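PDB 3K63: membrane-associated lipoprotein from Ureaplasma parvum, which is of unknown function but is a membrane-associated lipoprotein, represented here by its Lipoprotein_17 domain, and may bind lipid. Local coordinates for residues Q31-Q36 with S72-G77; I58-F63 with L81-T86. One frame throughout, in Å; residues are numbered along the deposited sequence.

Interaction 1 (Q31-Q36 with S72-G77); sequences QLLPSQ and SANKNG
Ala73 opens the contact against Pro34: its CB lies 4.0 Å from Pro34 CB, and its carbonyl O approaches Pro34 CG at 3.6 Å, so one edge of the proline ring rests on the last turn of helix 70-76. Asn74 carries the polar part of the joint. Its CG stands anti to its own carbonyl carbon (chi1 -80°), which sends the amide across to the first turn of helix 34-40. There Asn74 OD1 accepts from Ser35 N at 3.1 Å, in the carbonyl plane and on a lone pair, a side-chain acceptor at a helix N-terminus. Asn74 ND2 donates to Ser35 OG at 3.1 Å, only 5° out of the amide plane. Two bonds to one residue thus fix the amide's rotation. Asn74 OD1 also lies 3.4 Å from Pro34 CD, and the side chain of Leu33, the N-cap residue, crosses that of Asn74 at about a right angle. Gly77, with positive phi, ends the helix and brings its carbonyl C to 3.8 Å from Pro34 CG. The touching residues are buried; Glu112 bonds to Ser35 OG and Gly109 O to Asn74 ND2. From this junction helix 70-76 runs through Gly77 into strand 79-87, and helix 34-40 leads on to strand 45-49.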
loop_
_atom_site.group_PDB
_atom_site.type_symbol
_atom_site.label_atom_id
_atom_site.label_comp_id
_atom_site.label_asym_id
_atom_site.label_seq_id
_atom_site.Cartn_x
_atom_site.Cartn_y
_atom_site.Cartn_z
ATOM N N GLN A 31 -10.655 -6.061 5.084
ATOM C CA GLN A 31 -12.014 -5.530 5.205
ATOM C C GLN A 31 -12.115 -4.290 4.299
ATOM O O GLN A 31 -13.150 -3.615 4.239
ATOM C CB GLN A 31 -12.321 -5.141 6.658
ATOM C CG GLN A 31 -12.433 -6.333 7.609
ATOM C CD GLN A 31 -12.457 -5.919 9.082
ATOM O OE1 GLN A 31 -12.212 -4.755 9.421
ATOM N NE2 GLN A 31 -12.744 -6.877 9.966
ATOM N N LEU A 32 -11.033 -4.011 3.572
ATOM C CA LEU A 32 -10.980 -2.846 2.687
ATOM C C LEU A 32 -10.728 -3.160 1.227
ATOM O O LEU A 32 -9.731 -3.775 0.869
ATOM C CB LEU A 32 -9.909 -1.872 3.158
ATOM C CG LEU A 32 -10.180 -1.133 4.460
ATOM C CD1 LEU A 32 -8.901 -0.464 4.893
ATOM C CD2 LEU A 32 -11.301 -0.119 4.277
ATOM N N LEU A 33 -11.642 -2.720 0.378
ATOM C CA LEU A 33 -11.491 -2.936 -1.051
ATOM C C LEU A 33 -10.365 -2.034 -1.560
ATOM O O LEU A 33 -10.171 -0.925 -1.053
ATOM C CB LEU A 33 -12.782 -2.569 -1.773
ATOM C CG LEU A 33 -13.974 -3.522 -1.662
ATOM C CD1 LEU A 33 -15.254 -2.780 -2.035
ATOM C CD2 LEU A 33 -13.755 -4.749 -2.562
ATOM N N PRO A 34 -9.586 -2.509 -2.540
ATOM C CA PRO A 34 -8.522 -1.636 -3.023
ATOM C C PRO A 34 -9.059 -0.262 -3.398
ATOM O O PRO A 34 -8.423 0.748 -3.097
ATOM C CB PRO A 34 -7.967 -2.400 -4.215
ATOM C CG PRO A 34 -8.016 -3.818 -3.700
ATOM C CD PRO A 34 -9.381 -3.894 -3.002
ATOM N N SER A 35 -10.238 -0.218 -4.021
ATOM C CA SER A 35 -10.831 1.051 -4.444
ATOM C C SER A 35 -11.091 2.002 -3.283
ATOM O O SER A 35 -10.917 3.204 -3.432
ATOM C CB SER A 35 -12.115 0.805 -5.252
ATOM O OG SER A 35 -13.102 0.136 -4.486
ATOM N N GLN A 36 -11.501 1.476 -2.134
ATOM C CA GLN A 36 -11.738 2.317 -0.958
ATOM C C GLN A 36 -10.430 2.995 -0.519
ATOM O O GLN A 36 -10.406 4.186 -0.213
ATOM C CB GLN A 36 -12.273 1.480 0.214
ATOM C CG GLN A 36 -13.656 0.872 0.007
ATOM C CD GLN A 36 -14.031 -0.062 1.130
ATOM O OE1 GLN A 36 -13.612 -1.229 1.163
ATOM N NE2 GLN A 36 -14.801 0.454 2.081
ATOM N N SER A 72 -10.307 -4.543 -11.802
ATOM C CA SER A 72 -9.224 -5.526 -11.847
ATOM C C SER A 72 -8.591 -5.711 -10.467
ATOM O O SER A 72 -8.286 -6.827 -10.043
ATOM C CB SER A 72 -8.158 -5.068 -12.850
ATOM O OG SER A 72 -7.177 -6.068 -13.055
ATOM N N ALA A 73 -8.403 -4.597 -9.773
ATOM C CA ALA A 73 -7.816 -4.606 -8.446
ATOM C C ALA A 73 -8.791 -5.171 -7.414
ATOM O O ALA A 73 -8.402 -5.963 -6.556
ATOM C CB ALA A 73 -7.398 -3.193 -8.067
ATOM N N ASN A 74 -10.054 -4.767 -7.495
ATOM C CA ASN A 74 -11.049 -5.249 -6.550
ATOM C C ASN A 74 -11.256 -6.762 -6.653
ATOM O O ASN A 74 -11.600 -7.409 -5.672
ATOM C CB ASN A 74 -12.379 -4.504 -6.747
ATOM C CG ASN A 74 -12.381 -3.133 -6.086
ATOM O OD1 ASN A 74 -11.403 -2.734 -5.447
ATOM N ND2 ASN A 74 -13.485 -2.414 -6.226
ATOM N N LYS A 75 -11.039 -7.325 -7.840
ATOM C CA LYS A 75 -11.196 -8.767 -8.037
ATOM C C LYS A 75 -10.087 -9.556 -7.345
ATOM O O LYS A 75 -10.346 -10.609 -6.761
ATOM C CB LYS A 75 -11.216 -9.117 -9.530
ATOM C CG LYS A 75 -12.573 -8.935 -10.207
ATOM C CD LYS A 75 -12.458 -9.028 -11.719
ATOM C CE LYS A 75 -13.614 -8.300 -12.391
ATOM N NZ LYS A 75 -13.375 -8.043 -13.845
ATOM N N ASN A 76 -8.858 -9.040 -7.405
ATOM C CA ASN A 76 -7.695 -9.694 -6.790
ATOM C C ASN A 76 -7.366 -9.152 -5.395
ATOM O O ASN A 76 -6.416 -9.606 -4.769
ATOM C CB ASN A 76 -6.454 -9.517 -7.673
ATOM C CG ASN A 76 -6.682 -9.946 -9.108
ATOM O OD1 ASN A 76 -6.183 -9.312 -10.042
ATOM N ND2 ASN A 76 -7.423 -11.033 -9.295
ATOM N N GLY A 77 -8.139 -8.183 -4.910
ATOM C CA GLY A 77 -7.858 -7.619 -3.600
ATOM C C GLY A 77 -6.391 -7.223 -3.533
ATOM O O GLY A 77 -5.701 -7.444 -2.530
#

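Interaction 2 (I58-F63 with L81-T86); sequences IKIINF and LSLMLT
Leu81 and Ile60 make the closest apolar side-chain approach of this antiparallel pair, with Leu81 CD2 3.5 Å from Ile60 CD1. On the same face Leu83 CD2 reaches Ile60 CG1 at 3.6 Å, Leu81 CG lies obliquely to the Phe63 ring at 3.7 Å from Phe63 CE1, and Ile58 runs beside Leu85. Ile60 CG2 sits 3.7 Å above one face of the Phe63 ring, toward its rim. Strands 17-21 and 45-49 cover this apolar side through Phe17, Phe19, Ile45 and Ile47.

The opposite face is mixed. The selenomethionine Met84 bends at chi3 (66°), bringing Met84 CE to 3.7 Å from Lys59 CG, whereas the lysine amine turns away to a salt bridge with Asp57. The Ile61 side chain crosses that of Met84 at about a right angle, CG2 against Met84 CB; a water links Asn62 OD1 to Ser82 OG, and Asn62 ND2 bonds to Tyr41.

Strand 79-87 is the middle of three antiparallel strands, between 56-64 and 93-100. Lys59 and Met84 exchange two backbone hydrogen bonds. A classic beta bulge then shifts the register by one: Ser82 O takes a bond from Ile61 N at 2.9 Å and a weak one from Asn62 N at 3.5 Å, while Ser82 N donates to Asn62 O. The chemistry implies a two-sided sheet: an aliphatic and aromatic core face, and a mixed, partly exposed one, covered in part by Val93, Tyr95 and Leu97.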
loop_
_atom_site.group_PDB
_atom_site.type_symbol
_atom_site.label_atom_id
_atom_site.label_comp_id
_atom_site.label_asym_id
_atom_site.label_seq_id
_atom_site.Cartn_x
_atom_site.Cartn_y
_atom_site.Cartn_z
ATOM N N ILE A 58 10.333 4.472 5.508
ATOM C CA ILE A 58 9.386 3.985 4.517
ATOM C C ILE A 58 8.132 4.836 4.474
ATOM O O ILE A 58 7.440 4.977 5.485
ATOM C CB ILE A 58 8.907 2.580 4.843
ATOM C CG1 ILE A 58 10.057 1.570 4.833
ATOM C CG2 ILE A 58 7.831 2.197 3.853
ATOM C CD1 ILE A 58 9.613 0.155 5.271
ATOM N N LYS A 59 7.829 5.373 3.296
ATOM C CA LYS A 59 6.624 6.179 3.094
ATOM C C LYS A 59 5.854 5.621 1.918
ATOM O O LYS A 59 6.446 5.195 0.928
ATOM C CB LYS A 59 6.967 7.617 2.743
ATOM C CG LYS A 59 7.438 8.510 3.890
ATOM C CD LYS A 59 6.396 8.645 4.994
ATOM C CE LYS A 59 6.815 9.721 6.002
ATOM N NZ LYS A 59 8.160 9.491 6.612
ATOM N N ILE A 60 4.535 5.592 2.016
ATOM C CA ILE A 60 3.742 5.144 0.882
ATOM C C ILE A 60 3.287 6.486 0.311
ATOM O O ILE A 60 2.535 7.212 0.949
ATOM C CB ILE A 60 2.524 4.345 1.329
ATOM C CG1 ILE A 60 2.984 2.988 1.864
ATOM C CG2 ILE A 60 1.540 4.199 0.171
ATOM C CD1 ILE A 60 1.877 2.179 2.583
ATOM N N ILE A 61 3.752 6.848 -0.872
ATOM C CA ILE A 61 3.348 8.137 -1.421
ATOM C C ILE A 61 2.108 8.046 -2.332
ATOM O O ILE A 61 1.396 9.046 -2.510
ATOM C CB ILE A 61 4.554 8.827 -2.141
ATOM C CG1 ILE A 61 4.960 8.058 -3.398
ATOM C CG2 ILE A 61 5.735 8.890 -1.194
ATOM C CD1 ILE A 61 6.161 8.713 -4.148
ATOM N N ASN A 62 1.844 6.846 -2.867
ATOM C CA ASN A 62 0.679 6.610 -3.741
ATOM C C ASN A 62 0.207 5.172 -3.735
ATOM O O ASN A 62 1.005 4.252 -3.599
ATOM C CB ASN A 62 0.970 6.960 -5.200
ATOM C CG ASN A 62 1.204 8.435 -5.409
ATOM O OD1 ASN A 62 2.346 8.877 -5.543
ATOM N ND2 ASN A 62 0.125 9.217 -5.415
ATOM N N PHE A 63 -1.098 4.987 -3.860
ATOM C CA PHE A 63 -1.674 3.660 -3.956
ATOM C C PHE A 63 -2.169 3.630 -5.413
ATOM O O PHE A 63 -2.854 4.549 -5.872
ATOM C CB PHE A 63 -2.851 3.509 -3.001
ATOM C CG PHE A 63 -2.457 3.228 -1.574
ATOM C CD1 PHE A 63 -1.987 1.977 -1.201
ATOM C CD2 PHE A 63 -2.568 4.214 -0.598
ATOM C CE1 PHE A 63 -1.639 1.717 0.120
ATOM C CE2 PHE A 63 -2.222 3.958 0.714
ATOM C CZ PHE A 63 -1.755 2.713 1.072
ATOM N N LEU A 81 1.727 -0.464 -4.242
ATOM C CA LEU A 81 2.175 0.574 -3.322
ATOM C C LEU A 81 3.405 1.307 -3.843
ATOM O O LEU A 81 4.473 0.718 -4.025
ATOM C CB LEU A 81 2.505 -0.031 -1.963
ATOM C CG LEU A 81 1.396 -0.107 -0.923
ATOM C CD1 LEU A 81 0.304 -1.031 -1.409
ATOM C CD2 LEU A 81 1.981 -0.594 0.413
ATOM N N SER A 82 3.260 2.598 -4.087
ATOM C CA SER A 82 4.377 3.380 -4.574
ATOM C C SER A 82 5.080 3.866 -3.307
ATOM O O SER A 82 4.506 4.632 -2.533
ATOM C CB SER A 82 3.859 4.550 -5.404
ATOM O OG SER A 82 4.912 5.277 -6.000
ATOM N N LEU A 83 6.320 3.417 -3.104
ATOM C CA LEU A 83 7.088 3.757 -1.913
ATOM C C LEU A 83 8.241 4.715 -2.082
ATOM O O LEU A 83 8.852 4.807 -3.150
ATOM C CB LEU A 83 7.655 2.490 -1.302
ATOM C CG LEU A 83 6.697 1.334 -1.056
ATOM C CD1 LEU A 83 7.504 0.061 -0.798
ATOM C CD2 LEU A 83 5.799 1.675 0.118
HETATM N N MSE A 84 8.533 5.440 -1.010
HETATM C CA MSE A 84 9.672 6.335 -1.005
HETATM C C MSE A 84 10.521 5.788 0.133
HETATM O O MSE A 84 10.066 5.718 1.274
HETATM C CB MSE A 84 9.267 7.768 -0.702
HETATM C CG MSE A 84 10.434 8.716 -0.721
HETATM SE SE MSE A 84 9.963 10.567 -0.529
HETATM C CE MSE A 84 9.286 10.446 1.286
ATOM N N LEU A 85 11.739 5.368 -0.182
ATOM C CA LEU A 85 12.638 4.805 0.822
ATOM C C LEU A 85 13.839 5.714 1.045
ATOM O O LEU A 85 14.608 5.976 0.114
ATOM C CB LEU A 85 13.108 3.417 0.370
ATOM C CG LEU A 85 11.991 2.458 -0.056
ATOM C CD1 LEU A 85 12.577 1.206 -0.674
ATOM C CD2 LEU A 85 11.141 2.112 1.144
ATOM N N THR A 86 13.996 6.205 2.271
ATOM C CA THR A 86 15.131 7.073 2.568
ATOM C C THR A 86 16.226 6.326 3.317
ATOM O O THR A 86 15.980 5.687 4.337
ATOM C CB THR A 86 14.719 8.281 3.403
ATOM O OG1 THR A 86 13.720 9.032 2.709
ATOM C CG2 THR A 86 15.913 9.176 3.650
HETATM O O HOH W 1 4.452 7.592 -7.441
#

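Overall arrangement
Interactions 1 and 2 lie about 19 Å apart between centres, on opposite sides of the chain's centre, and do not touch beyond adjoining in sequence. Their segments alternate along the chain: strand 56-64 leads into helix 70-76, which returns directly into strand 79-87. Segment 72-77 of interaction 1 therefore belongs to the connection between the two strands paired in interaction 2, and its union with 31-36 ties that connection to helix 34-40. Interaction 2 lies closer to the middle of the chain, about 8 Å between its centre and that of the chain, against about 12 Å for interaction 1. All four segments belong to the Lipoprotein_17 domain.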